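Germination protein (Bacillus megaterium, PDB 6O59) is the N-terminal domain of the A subunit of a spore germinant receptor, which probably helps to sense germinants and trigger spore germination. Local coordinates at residues E12-I17 with L111-G116; A42-I47 with Y59-L64; E84-V87 with N91-F94; S212-G217 with T259-I264; L186-G191 with E200-L205. All coordinates share one frame; numbering follows the deposited sequence.

Contact 1. Residues E12-I17 with L111-G116; sequences ENLTLI and LLIVDG
Ile-113 of strand 110-114 meets three side chains of helix 10-20: Asn-13, Leu-14 and Ile-17. Most of the contact is apolar. Ile-17 and Ile-113 reach toward each other tip to tip, with Ile-17 CD1 3.6 Å from Ile-113 CD1. In both residues CG1 is anti to the carbonyl carbon (chi1 -68° for Ile-17, -45° for Ile-113), and the two extended CG1-CD1 arms carry the methyls into the gap between helix and strand. Leu-14, about one turn before Ile-17, comes in more loosely, its CD2 lying 4.3 Å from Ile-113 CD1. The second kind is a polar group resting on a methyl. Asn-13 crosses Ile-113, and its ND2 lies 4.0 Å from Ile-113 CG2. This is packing only. Asn-13 ND2 is hydrogen-bonded to Lys-7 O, earlier in the chain, which helps fix the amide. Trp-98 of helix 98-106 touches both Asn-13 and Ile-17, and Val-45 of the neighbouring strand touches Leu-14. All four residues in contact are buried. The axes of 12-17 and 111-114 approach to 10.1 Å, their directions 139° apart: a helix packed on one face of an antiparallel sheet, an alpha+beta layer.

Contact 2. Residues A42-I47 with Y59-L64; sequences AAIVYI and YLLQSL
Ile-44 of strand 40-47 points at the last turn of helix 54-62 and meets Leu-60 and Leu-61 there. The two leucines receive it differently. Leu-61 and Ile-44 approach tip to tip: Ile-44 CD1 comes up to the branch point of the leucine, 3.7 Å from Leu-61 CG, with the methyls of Leu-61 spread about it. Leu-60 instead crosses the isoleucine at a slant. Its CD1 is 3.7 Å from Ile-44 CD1 and also lies beside Ile-44 CG1, so it covers the flank of the side chain as well as its end. Ile-44 is extended beyond CB (chi2 172°), which carries CD1 away from the strand and in among the two leucines. The contact is purely apolar and centres on that one methyl.

Just beyond it the helix closes in a Schellman motif. Ser-63 takes a positive phi, Leu-64 N bonds to Tyr-59 O at 2.8 Å, and a weak bond runs from Ser-63 N to Leu-60 O. Phe-32 of the neighbouring strand 27-34 touches both Ile-44 and Leu-61. On the other flank, Leu-112 of strand 110-114 touches Leu-60. Helix 54-62 therefore sits over three adjacent strands, 27-34, 40-47 and 110-114, on the face of the sheet turned away from helix 10-20.

Contact 3. Residues E84-V87 with N91-F94; sequences EDIV and NVSF
Val-92, at the start of strand 91-95, packs against Ile-86 and Val-87, where helix 78-86 gives way to a short loop. The motif is a tight helix-to-strand connection: three residues separate the two segments, and that loop carries the chain from the helix into strand 91-95, an outermost strand of the antiparallel sheet within this chain.

Three branched side chains make the first shell. Val-92 directs its CB toward the helix end and crosses both partners at about a right angle. Its CG2 does most of the touching. That methyl meets Ile-86 CG2 at 3.4 Å and lies 4.0 Å from Val-87 CG1. With CG1 of Val-92 anti to the backbone N (chi1 161°), CG2 lies beside that N and faces Ile-86 CG2. Ile-86 offers only its short branch here, while its CG1 arm leads away, toward Tyr-59 and Leu-60 of helix 54-62. Of the three residues, Ile-86 is buried and Val-87 is exposed, so the contact runs from the core out to the surface.

The second shell holds these residues in place. Strand 120-124 lies alongside: its Val-123 touches Ile-86 and its Leu-121 touches Val-92. Backbone bonds between Asn-91 and Ser-124 and between Ser-93 and Ser-122 set strand 91-95 against it. On the helix, Asp-85 OD2 accepts a hydrogen bond from Tyr-59 OH, and Asp-85 O is bonded to Thr-88 OG1. On the exposed side, Val-87 CG1 lies 3.9 Å from Val-92 CB.

Contact 4. Residues S212-G217 with T259-I264; sequences SILESG and TPFGLI
A beta hairpin, strands 252-256 and 262-265, offers its turn and second strand to Leu-214 of the short helix 210-215. Leu-214 alone carries the helix side of the contact, and its two methyls divide the work. CD1 meets the turn, 3.9 Å from Thr-259 CG2. CD2 faces the strand side: it lies 4.0 Å from Leu-263 CD1 and 4.3 Å from Phe-261 CE1. The leucine crosses both Thr-259 and Leu-263 at a slant. It reaches the phenylalanine at the ring edge, near the plane of the ring. A face of that ring is partly covered by Thr-259 CB, 4.0 Å above the plane and toward the rim, so the turn folds its own side chains together next to the leucine.

The backbone supports this shape. Pro-260 is the centre of an inverse gamma turn, with a weak bond of 2.9 Å from Phe-261 N to Thr-259 O. Thr-259 OG1 is bonded to Val-256 O, which leaves CG2 as the branch that meets the helix. Near the helix end, Ser-212 O is gripped from opposite faces by Ser-216 N and Ser-216 OG, the hydroxyl at 3.1 Å. Strand 235-237 lies alongside, its Asn-236 touching Phe-261 and Leu-263. This is a partly buried apolar contact of a helix with a beta hairpin of the second antiparallel sheet, in an alpha+beta arrangement.

Contact 5. Residues L186-G191 with E200-L205; sequences LMYIHG and EIRKRL
Leu-186 holds CG anti to its backbone nitrogen (chi1 -170°), which sends CD1 across to helix 195-206. Arg-202 also starts out extended but bends at chi3 (-65°), and the bend brings its guanidinium over toward Tyr-188. These two side chains serve the two halves of the contact.

The first half is apolar. Leu-186 CD1 lies 3.6 Å from Leu-205 CD1, and the two leucines cross at a slant. The same methyl lies 4.3 Å from Arg-202 CA, against the base of that side chain. Ile-252 of strand 252-256 touches Leu-186 and also Ile-201, so it extends this apolar patch.

The second half is polar but loose. Tyr-188 OH lies near the plane of the guanidinium, at its edge, 4.0 Å from Arg-202 NH1. The ring and guanidinium planes are 57° apart, so the two groups are not stacked. The stronger partner of Arg-202 is Glu-172 on strand 169-176, which forms a salt bridge with NE.

On the outer side of the helix Glu-200 ties a small network of charges. Glu-200 OE1 meets Arg-204 NH1 at 2.9 Å and Lys-203 NZ at 3.5 Å. Helix segment 200-205 runs nearly antiparallel to strand segment 186-189, in a beta-alpha unit. The chemistry is thus split: leucines fill the interface, while Arg-202 reaches from the helix toward the sheet, where its NE meets Glu-172 on the adjacent strand, passing Tyr-188 without a hydrogen bond to it.

How the contacts relate
The five contacts fall into two groups. Contacts 1, 2 and 3 all involve the first antiparallel sheet, and contacts 5 and 4 the second. Contact 1 spans the longest stretch of chain and encloses contacts 2 and 3; contact 5, then contact 4, follow. Contacts 1 and 2 join through neighbouring strands 110-114 and 40-47, their centres about 13 Å apart. Contacts 2 and 3 are equally close and touch through helices 54-62 and 78-86. Contacts 4 and 5 are about 16 Å apart between centres. The centres of contacts 3 and 4 are about 44 Å apart. Both sheets share the strand order 1-2-4-5-3, consistent with two similarly built halves of this receptor domain.

Contact 1. Residues E12-I17 with L111-G116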
# COMPACT_ATOMS: atom_id res chain seq x y z
N GLU A 12 -9.68 13.60 10.55
CA GLU A 12 -8.77 14.50 9.86
C GLU A 12 -7.46 13.79 9.51
O GLU A 12 -6.94 13.98 8.41
CB GLU A 12 -8.50 15.75 10.71
CG GLU A 12 -9.70 16.68 10.81
CD GLU A 12 -9.46 18.08 11.34
OE1 GLU A 12 -9.99 19.03 10.72
OE2 GLU A 12 -8.77 18.23 12.37
N ASN A 13 -6.96 12.94 10.43
CA ASN A 13 -5.72 12.20 10.21
C ASN A 13 -5.91 11.13 9.18
O ASN A 13 -5.02 10.91 8.36
CB ASN A 13 -5.21 11.60 11.51
CG ASN A 13 -4.62 12.63 12.43
OD1 ASN A 13 -3.83 13.49 12.02
ND2 ASN A 13 -5.00 12.57 13.70
N LEU A 14 -7.09 10.49 9.17
CA LEU A 14 -7.39 9.44 8.20
C LEU A 14 -7.59 10.03 6.81
O LEU A 14 -7.00 9.52 5.86
CB LEU A 14 -8.60 8.57 8.64
CG LEU A 14 -8.43 7.78 9.96
CD1 LEU A 14 -9.65 6.95 10.25
CD2 LEU A 14 -7.18 6.89 9.96
N THR A 15 -8.34 11.14 6.69
CA THR A 15 -8.55 11.77 5.39
C THR A 15 -7.21 12.16 4.75
O THR A 15 -7.02 11.90 3.56
CB THR A 15 -9.47 12.98 5.49
OG1 THR A 15 -9.07 13.74 6.61
CG2 THR A 15 -10.93 12.59 5.63
N LEU A 16 -6.27 12.71 5.57
CA LEU A 16 -4.94 13.15 5.17
C LEU A 16 -4.04 11.99 4.77
O LEU A 16 -3.26 12.15 3.83
CB LEU A 16 -4.27 14.02 6.25
CG LEU A 16 -4.73 15.51 6.30
CD1 LEU A 16 -4.36 16.15 7.60
CD2 LEU A 16 -4.13 16.33 5.16
N ILE A 17 -4.14 10.81 5.43
CA ILE A 17 -3.35 9.63 5.05
C ILE A 17 -3.79 9.20 3.64
O ILE A 17 -2.96 9.11 2.73
CB ILE A 17 -3.49 8.46 6.07
CG1 ILE A 17 -2.82 8.81 7.41
CG2 ILE A 17 -2.93 7.13 5.48
CD1 ILE A 17 -3.30 7.95 8.56
N LEU A 111 0.19 1.61 12.58
CA LEU A 111 -0.11 2.86 13.25
C LEU A 111 -1.34 2.70 14.10
O LEU A 111 -2.29 2.02 13.69
CB LEU A 111 -0.31 4.04 12.26
CG LEU A 111 0.74 4.28 11.16
CD1 LEU A 111 0.31 5.40 10.27
CD2 LEU A 111 2.11 4.56 11.72
N LEU A 112 -1.32 3.30 15.28
CA LEU A 112 -2.48 3.34 16.15
C LEU A 112 -2.84 4.83 16.35
O LEU A 112 -2.05 5.60 16.90
CB LEU A 112 -2.27 2.59 17.48
CG LEU A 112 -3.38 2.79 18.52
CD1 LEU A 112 -4.67 2.14 18.10
CD2 LEU A 112 -2.95 2.31 19.87
N ILE A 113 -4.01 5.22 15.83
CA ILE A 113 -4.50 6.60 15.89
C ILE A 113 -5.76 6.64 16.78
O ILE A 113 -6.66 5.83 16.59
CB ILE A 113 -4.73 7.15 14.45
CG1 ILE A 113 -3.53 6.78 13.51
CG2 ILE A 113 -5.03 8.67 14.48
CD1 ILE A 113 -3.52 7.39 12.12
N VAL A 114 -5.79 7.57 17.75
CA VAL A 114 -6.89 7.73 18.70
C VAL A 114 -7.56 9.13 18.50
O VAL A 114 -6.87 10.13 18.28
CB VAL A 114 -6.43 7.47 20.16
CG1 VAL A 114 -7.58 7.58 21.15
CG2 VAL A 114 -5.75 6.09 20.29
N ASP A 115 -8.92 9.14 18.57
CA ASP A 115 -9.90 10.21 18.33
C ASP A 115 -9.40 11.63 18.48
O ASP A 115 -9.74 12.44 17.62
CB ASP A 115 -11.15 10.06 19.21
CG ASP A 115 -12.44 10.65 18.62
OD1 ASP A 115 -12.36 11.38 17.59
OD2 ASP A 115 -13.53 10.37 19.19
N GLY A 116 -8.68 11.94 19.55
CA GLY A 116 -8.21 13.31 19.75
C GLY A 116 -6.84 13.45 20.37
O GLY A 116 -6.61 14.41 21.11

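Contact 2. Residues A42-I47 with Y59-L64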
# COMPACT_ATOMS: atom_id res chain seq x y z
N ALA A 42 -10.93 4.86 17.63
CA ALA A 42 -9.53 4.61 17.32
C ALA A 42 -9.41 3.87 16.00
O ALA A 42 -10.42 3.36 15.50
CB ALA A 42 -8.87 3.82 18.44
N ALA A 43 -8.22 3.85 15.40
CA ALA A 43 -7.98 3.15 14.14
C ALA A 43 -6.60 2.53 14.06
O ALA A 43 -5.63 3.10 14.60
CB ALA A 43 -8.18 4.10 12.95
N ILE A 44 -6.51 1.36 13.38
CA ILE A 44 -5.26 0.67 13.03
C ILE A 44 -5.02 0.94 11.55
O ILE A 44 -5.90 0.67 10.72
CB ILE A 44 -5.17 -0.85 13.33
CG1 ILE A 44 -6.04 -1.26 14.54
CG2 ILE A 44 -3.70 -1.28 13.49
CD1 ILE A 44 -6.15 -2.78 14.79
N VAL A 45 -3.85 1.50 11.22
CA VAL A 45 -3.49 1.79 9.83
C VAL A 45 -2.22 1.02 9.52
O VAL A 45 -1.21 1.21 10.20
CB VAL A 45 -3.35 3.31 9.50
CG1 VAL A 45 -3.10 3.52 8.01
CG2 VAL A 45 -4.58 4.10 9.94
N TYR A 46 -2.26 0.16 8.48
CA TYR A 46 -1.10 -0.62 8.06
C TYR A 46 -1.15 -0.97 6.56
O TYR A 46 -2.24 -1.02 5.98
CB TYR A 46 -0.99 -1.91 8.91
CG TYR A 46 -2.13 -2.89 8.73
CD1 TYR A 46 -3.31 -2.75 9.46
CD2 TYR A 46 -2.02 -3.97 7.87
CE1 TYR A 46 -4.37 -3.65 9.30
CE2 TYR A 46 -3.07 -4.87 7.68
CZ TYR A 46 -4.24 -4.71 8.41
OH TYR A 46 -5.26 -5.62 8.24
N ILE A 47 0.03 -1.24 5.95
CA ILE A 47 0.14 -1.69 4.55
C ILE A 47 0.08 -3.23 4.54
O ILE A 47 0.91 -3.90 5.16
CB ILE A 47 1.40 -1.16 3.78
CG1 ILE A 47 1.46 0.37 3.72
CG2 ILE A 47 1.47 -1.73 2.36
CD1 ILE A 47 2.75 0.83 3.28
N TYR A 59 -5.54 -8.00 19.86
CA TYR A 59 -5.56 -7.27 21.12
C TYR A 59 -6.50 -6.07 21.02
O TYR A 59 -7.43 -5.95 21.82
CB TYR A 59 -4.13 -6.83 21.51
CG TYR A 59 -4.09 -5.78 22.60
CD1 TYR A 59 -4.05 -4.42 22.30
CD2 TYR A 59 -4.10 -6.14 23.95
CE1 TYR A 59 -4.08 -3.45 23.30
CE2 TYR A 59 -4.09 -5.18 24.96
CZ TYR A 59 -4.08 -3.83 24.63
OH TYR A 59 -4.06 -2.88 25.62
N LEU A 60 -6.28 -5.21 20.00
CA LEU A 60 -7.01 -3.98 19.77
C LEU A 60 -8.46 -4.20 19.41
O LEU A 60 -9.33 -3.66 20.09
CB LEU A 60 -6.31 -3.17 18.68
CG LEU A 60 -4.96 -2.55 19.07
CD1 LEU A 60 -4.27 -1.94 17.87
CD2 LEU A 60 -5.11 -1.51 20.22
N LEU A 61 -8.73 -4.99 18.35
CA LEU A 61 -10.07 -5.21 17.81
C LEU A 61 -10.92 -6.17 18.64
O LEU A 61 -12.14 -6.20 18.44
CB LEU A 61 -10.00 -5.67 16.35
CG LEU A 61 -9.22 -4.77 15.40
CD1 LEU A 61 -9.14 -5.37 14.02
CD2 LEU A 61 -9.80 -3.39 15.32
N GLN A 62 -10.33 -6.94 19.57
CA GLN A 62 -11.15 -7.80 20.44
C GLN A 62 -11.18 -7.21 21.84
O GLN A 62 -11.87 -7.75 22.70
CB GLN A 62 -10.65 -9.25 20.49
CG GLN A 62 -10.76 -10.02 19.18
CD GLN A 62 -9.88 -11.25 19.14
OE1 GLN A 62 -9.34 -11.59 18.09
NE2 GLN A 62 -9.72 -11.95 20.27
N SER A 63 -10.44 -6.08 22.06
CA SER A 63 -10.24 -5.34 23.32
C SER A 63 -9.79 -6.31 24.42
O SER A 63 -10.56 -6.68 25.31
CB SER A 63 -11.50 -4.56 23.71
OG SER A 63 -11.19 -3.57 24.68
N LEU A 64 -8.53 -6.79 24.29
CA LEU A 64 -7.94 -7.82 25.15
C LEU A 64 -7.19 -7.26 26.39
O LEU A 64 -6.57 -8.04 27.12
CB LEU A 64 -7.03 -8.72 24.30
CG LEU A 64 -7.55 -10.12 23.87
CD1 LEU A 64 -9.03 -10.12 23.50
CD2 LEU A 64 -6.74 -10.68 22.72

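Contact 3. Residues E84-V87 with N91-F94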
# COMPACT_ATOMS: atom_id res chain seq x y z
N GLU A 84 1.59 0.29 26.94
CA GLU A 84 2.15 -0.57 28.00
C GLU A 84 1.96 -2.06 27.72
O GLU A 84 2.76 -2.87 28.19
CB GLU A 84 1.53 -0.23 29.35
CG GLU A 84 2.09 1.03 29.99
CD GLU A 84 1.49 1.41 31.33
OE1 GLU A 84 0.61 0.68 31.82
OE2 GLU A 84 1.92 2.45 31.88
N ASP A 85 0.90 -2.42 26.95
CA ASP A 85 0.60 -3.79 26.52
C ASP A 85 1.23 -4.09 25.18
O ASP A 85 1.75 -5.19 25.00
CB ASP A 85 -0.91 -4.04 26.45
CG ASP A 85 -1.58 -4.22 27.79
OD1 ASP A 85 -0.86 -4.47 28.79
OD2 ASP A 85 -2.82 -4.10 27.86
N ILE A 86 1.20 -3.12 24.25
CA ILE A 86 1.72 -3.27 22.89
C ILE A 86 3.27 -3.46 22.89
O ILE A 86 3.78 -4.18 22.02
CB ILE A 86 1.24 -2.11 21.97
CG1 ILE A 86 -0.32 -2.21 21.78
CG2 ILE A 86 1.96 -2.11 20.61
CD1 ILE A 86 -0.97 -1.50 20.57
N VAL A 87 4.00 -2.89 23.88
CA VAL A 87 5.46 -3.04 23.97
C VAL A 87 5.85 -4.53 24.12
O VAL A 87 6.95 -4.91 23.70
CB VAL A 87 6.12 -2.17 25.06
CG1 VAL A 87 5.98 -0.69 24.75
CG2 VAL A 87 5.59 -2.50 26.45
N ASN A 91 8.09 -3.55 18.92
CA ASN A 91 8.89 -2.38 19.26
C ASN A 91 8.11 -1.11 18.95
O ASN A 91 7.81 -0.81 17.78
CB ASN A 91 10.22 -2.45 18.54
CG ASN A 91 11.00 -3.66 18.97
OD1 ASN A 91 10.82 -4.18 20.08
ND2 ASN A 91 11.89 -4.13 18.10
N VAL A 92 7.75 -0.39 20.04
CA VAL A 92 6.89 0.78 19.99
C VAL A 92 7.68 2.08 19.90
O VAL A 92 8.65 2.30 20.61
CB VAL A 92 5.92 0.77 21.18
CG1 VAL A 92 5.31 2.16 21.46
CG2 VAL A 92 4.83 -0.26 20.97
N SER A 93 7.22 2.94 19.01
CA SER A 93 7.76 4.27 18.82
C SER A 93 6.56 5.24 18.71
O SER A 93 5.41 4.78 18.67
CB SER A 93 8.69 4.31 17.60
OG SER A 93 8.07 4.96 16.50
N PHE A 94 6.80 6.55 18.71
CA PHE A 94 5.71 7.52 18.59
C PHE A 94 6.04 8.56 17.53
O PHE A 94 7.19 9.00 17.44
CB PHE A 94 5.42 8.20 19.93
CG PHE A 94 4.75 7.31 20.94
CD1 PHE A 94 3.36 7.17 20.96
CD2 PHE A 94 5.48 6.63 21.91
CE1 PHE A 94 2.73 6.36 21.91
CE2 PHE A 94 4.85 5.81 22.86
CZ PHE A 94 3.48 5.69 22.86

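Contact 4. Residues S212-G217 with T259-I264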
# COMPACT_ATOMS: atom_id res chain seq x y z
N SER A 212 -5.50 -11.40 -25.30
CA SER A 212 -4.92 -11.34 -26.65
C SER A 212 -3.49 -10.74 -26.60
O SER A 212 -2.57 -11.28 -27.22
CB SER A 212 -5.84 -10.53 -27.56
OG SER A 212 -5.18 -10.04 -28.71
N ILE A 213 -3.32 -9.64 -25.83
CA ILE A 213 -2.05 -8.94 -25.64
C ILE A 213 -1.03 -9.91 -25.05
O ILE A 213 0.07 -10.02 -25.60
CB ILE A 213 -2.22 -7.66 -24.78
CG1 ILE A 213 -2.93 -6.51 -25.55
CG2 ILE A 213 -0.91 -7.18 -24.15
CD1 ILE A 213 -2.20 -5.89 -26.84
N LEU A 214 -1.39 -10.62 -23.97
CA LEU A 214 -0.47 -11.54 -23.31
C LEU A 214 -0.19 -12.78 -24.16
O LEU A 214 0.97 -13.16 -24.27
CB LEU A 214 -0.98 -11.95 -21.91
CG LEU A 214 -0.96 -10.84 -20.85
CD1 LEU A 214 -1.59 -11.31 -19.60
CD2 LEU A 214 0.46 -10.34 -20.56
N GLU A 215 -1.22 -13.34 -24.81
CA GLU A 215 -1.09 -14.50 -25.68
C GLU A 215 -0.16 -14.20 -26.87
O GLU A 215 0.56 -15.10 -27.32
CB GLU A 215 -2.46 -14.94 -26.17
CG GLU A 215 -2.59 -16.43 -26.40
CD GLU A 215 -3.96 -16.87 -26.89
OE1 GLU A 215 -4.93 -16.10 -26.73
OE2 GLU A 215 -4.05 -18.00 -27.41
N SER A 216 -0.14 -12.93 -27.35
CA SER A 216 0.73 -12.48 -28.45
C SER A 216 2.21 -12.51 -28.03
O SER A 216 3.09 -12.54 -28.90
CB SER A 216 0.35 -11.08 -28.92
OG SER A 216 -0.80 -11.06 -29.76
N GLY A 217 2.46 -12.52 -26.72
CA GLY A 217 3.78 -12.57 -26.11
C GLY A 217 4.32 -13.97 -25.90
O GLY A 217 5.47 -14.12 -25.50
N THR A 259 -0.92 -13.87 -13.36
CA THR A 259 0.31 -13.80 -14.15
C THR A 259 1.52 -13.63 -13.21
O THR A 259 1.55 -12.67 -12.43
CB THR A 259 0.26 -12.75 -15.26
OG1 THR A 259 0.49 -11.45 -14.73
CG2 THR A 259 -1.03 -12.79 -16.05
N PRO A 260 2.52 -14.53 -13.27
CA PRO A 260 3.65 -14.44 -12.31
C PRO A 260 4.77 -13.46 -12.72
O PRO A 260 5.96 -13.79 -12.66
CB PRO A 260 4.14 -15.89 -12.22
CG PRO A 260 3.82 -16.46 -13.55
CD PRO A 260 2.64 -15.73 -14.12
N PHE A 261 4.37 -12.23 -13.11
CA PHE A 261 5.30 -11.17 -13.49
C PHE A 261 4.65 -9.78 -13.49
O PHE A 261 3.42 -9.64 -13.52
CB PHE A 261 5.95 -11.42 -14.87
CG PHE A 261 5.04 -11.97 -15.93
CD1 PHE A 261 4.16 -11.14 -16.61
CD2 PHE A 261 5.10 -13.31 -16.29
CE1 PHE A 261 3.31 -11.65 -17.60
CE2 PHE A 261 4.25 -13.82 -17.28
CZ PHE A 261 3.37 -12.99 -17.93
N GLY A 262 5.50 -8.77 -13.40
CA GLY A 262 5.10 -7.37 -13.46
C GLY A 262 5.16 -6.92 -14.90
O GLY A 262 6.00 -7.42 -15.66
N LEU A 263 4.26 -6.03 -15.31
CA LEU A 263 4.26 -5.52 -16.68
C LEU A 263 4.62 -4.05 -16.65
O LEU A 263 3.92 -3.25 -16.01
CB LEU A 263 2.91 -5.76 -17.39
CG LEU A 263 2.48 -7.23 -17.52
CD1 LEU A 263 1.08 -7.34 -18.04
CD2 LEU A 263 3.45 -8.02 -18.40
N ILE A 264 5.77 -3.70 -17.25
CA ILE A 264 6.30 -2.33 -17.28
C ILE A 264 5.80 -1.66 -18.54
O ILE A 264 5.88 -2.24 -19.63
CB ILE A 264 7.85 -2.34 -17.21
CG1 ILE A 264 8.37 -2.98 -15.89
CG2 ILE A 264 8.48 -0.96 -17.49
CD1 ILE A 264 7.97 -2.31 -14.60

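Contact 5. Residues L186-G191 with E200-L205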
# COMPACT_ATOMS: atom_id res chain seq x y z
N LEU A 186 -2.51 -1.34 -10.90
CA LEU A 186 -1.64 -0.38 -11.58
C LEU A 186 -0.77 0.37 -10.53
O LEU A 186 -1.28 0.74 -9.48
CB LEU A 186 -2.56 0.59 -12.33
CG LEU A 186 -1.94 1.57 -13.32
CD1 LEU A 186 -2.88 1.81 -14.46
CD2 LEU A 186 -1.64 2.91 -12.67
N MET A 187 0.51 0.60 -10.83
CA MET A 187 1.48 1.30 -9.97
C MET A 187 2.22 2.40 -10.70
O MET A 187 2.64 2.20 -11.84
CB MET A 187 2.53 0.30 -9.47
CG MET A 187 2.30 -0.24 -8.13
SD MET A 187 3.70 -1.35 -7.87
CE MET A 187 3.01 -2.46 -6.70
N TYR A 188 2.50 3.52 -10.00
CA TYR A 188 3.29 4.64 -10.50
C TYR A 188 3.72 5.49 -9.31
O TYR A 188 3.02 5.50 -8.29
CB TYR A 188 2.53 5.48 -11.55
CG TYR A 188 1.31 6.20 -11.01
CD1 TYR A 188 0.08 5.56 -10.90
CD2 TYR A 188 1.39 7.55 -10.64
CE1 TYR A 188 -1.04 6.23 -10.40
CE2 TYR A 188 0.28 8.22 -10.13
CZ TYR A 188 -0.94 7.56 -10.02
OH TYR A 188 -2.03 8.24 -9.52
N ILE A 189 4.87 6.20 -9.42
CA ILE A 189 5.30 7.08 -8.35
C ILE A 189 4.83 8.48 -8.71
O ILE A 189 5.35 9.10 -9.65
CB ILE A 189 6.83 7.03 -7.98
CG1 ILE A 189 7.28 5.60 -7.60
CG2 ILE A 189 7.15 8.02 -6.84
CD1 ILE A 189 8.80 5.40 -7.48
N HIS A 190 3.83 8.96 -7.96
CA HIS A 190 3.26 10.30 -8.08
C HIS A 190 4.37 11.36 -7.95
O HIS A 190 5.13 11.34 -6.98
CB HIS A 190 2.19 10.48 -7.01
CG HIS A 190 1.77 11.90 -6.83
ND1 HIS A 190 0.87 12.49 -7.70
CD2 HIS A 190 2.17 12.81 -5.92
CE1 HIS A 190 0.75 13.74 -7.28
NE2 HIS A 190 1.51 13.98 -6.22
N GLY A 191 4.48 12.24 -8.92
CA GLY A 191 5.50 13.28 -8.91
C GLY A 191 6.73 12.94 -9.72
O GLY A 191 7.48 13.85 -10.10
N GLU A 200 -3.03 8.26 -20.01
CA GLU A 200 -3.09 7.53 -21.27
C GLU A 200 -2.99 6.02 -21.09
O GLU A 200 -3.74 5.29 -21.74
CB GLU A 200 -2.03 8.01 -22.26
CG GLU A 200 -2.43 9.28 -23.01
CD GLU A 200 -3.83 9.34 -23.60
OE1 GLU A 200 -4.25 8.37 -24.27
OE2 GLU A 200 -4.52 10.36 -23.37
N ILE A 201 -2.08 5.55 -20.22
CA ILE A 201 -1.92 4.12 -19.99
C ILE A 201 -3.18 3.54 -19.29
O ILE A 201 -3.66 2.48 -19.70
CB ILE A 201 -0.60 3.84 -19.22
CG1 ILE A 201 0.62 4.06 -20.17
CG2 ILE A 201 -0.61 2.42 -18.60
CD1 ILE A 201 1.96 4.05 -19.57
N ARG A 202 -3.73 4.27 -18.31
CA ARG A 202 -4.94 3.90 -17.56
C ARG A 202 -6.13 3.76 -18.52
O ARG A 202 -6.84 2.75 -18.46
CB ARG A 202 -5.21 4.94 -16.46
CG ARG A 202 -6.42 4.64 -15.57
CD ARG A 202 -6.82 5.88 -14.79
NE ARG A 202 -5.78 6.28 -13.84
CZ ARG A 202 -5.48 7.53 -13.52
NH1 ARG A 202 -4.52 7.80 -12.65
NH2 ARG A 202 -6.16 8.54 -14.05
N LYS A 203 -6.33 4.76 -19.41
CA LYS A 203 -7.37 4.82 -20.44
C LYS A 203 -7.28 3.59 -21.36
O LYS A 203 -8.29 2.93 -21.57
CB LYS A 203 -7.22 6.14 -21.24
CG LYS A 203 -8.08 6.28 -22.50
CD LYS A 203 -7.59 7.44 -23.36
CE LYS A 203 -8.04 7.34 -24.80
NZ LYS A 203 -7.48 8.44 -25.63
N ARG A 204 -6.07 3.25 -21.86
CA ARG A 204 -5.84 2.10 -22.74
C ARG A 204 -6.17 0.79 -22.03
O ARG A 204 -6.77 -0.09 -22.65
CB ARG A 204 -4.39 2.05 -23.25
CG ARG A 204 -4.02 3.16 -24.23
CD ARG A 204 -4.87 3.18 -25.49
NE ARG A 204 -4.17 3.79 -26.63
CZ ARG A 204 -4.05 5.11 -26.83
NH1 ARG A 204 -4.54 5.97 -25.95
NH2 ARG A 204 -3.41 5.56 -27.90
N LEU A 205 -5.75 0.66 -20.76
CA LEU A 205 -5.96 -0.53 -19.93
C LEU A 205 -7.43 -0.86 -19.79
O LEU A 205 -7.81 -2.01 -20.00
CB LEU A 205 -5.34 -0.33 -18.55
CG LEU A 205 -3.93 -0.83 -18.36
CD1 LEU A 205 -3.57 -0.79 -16.91
CD2 LEU A 205 -3.78 -2.26 -18.86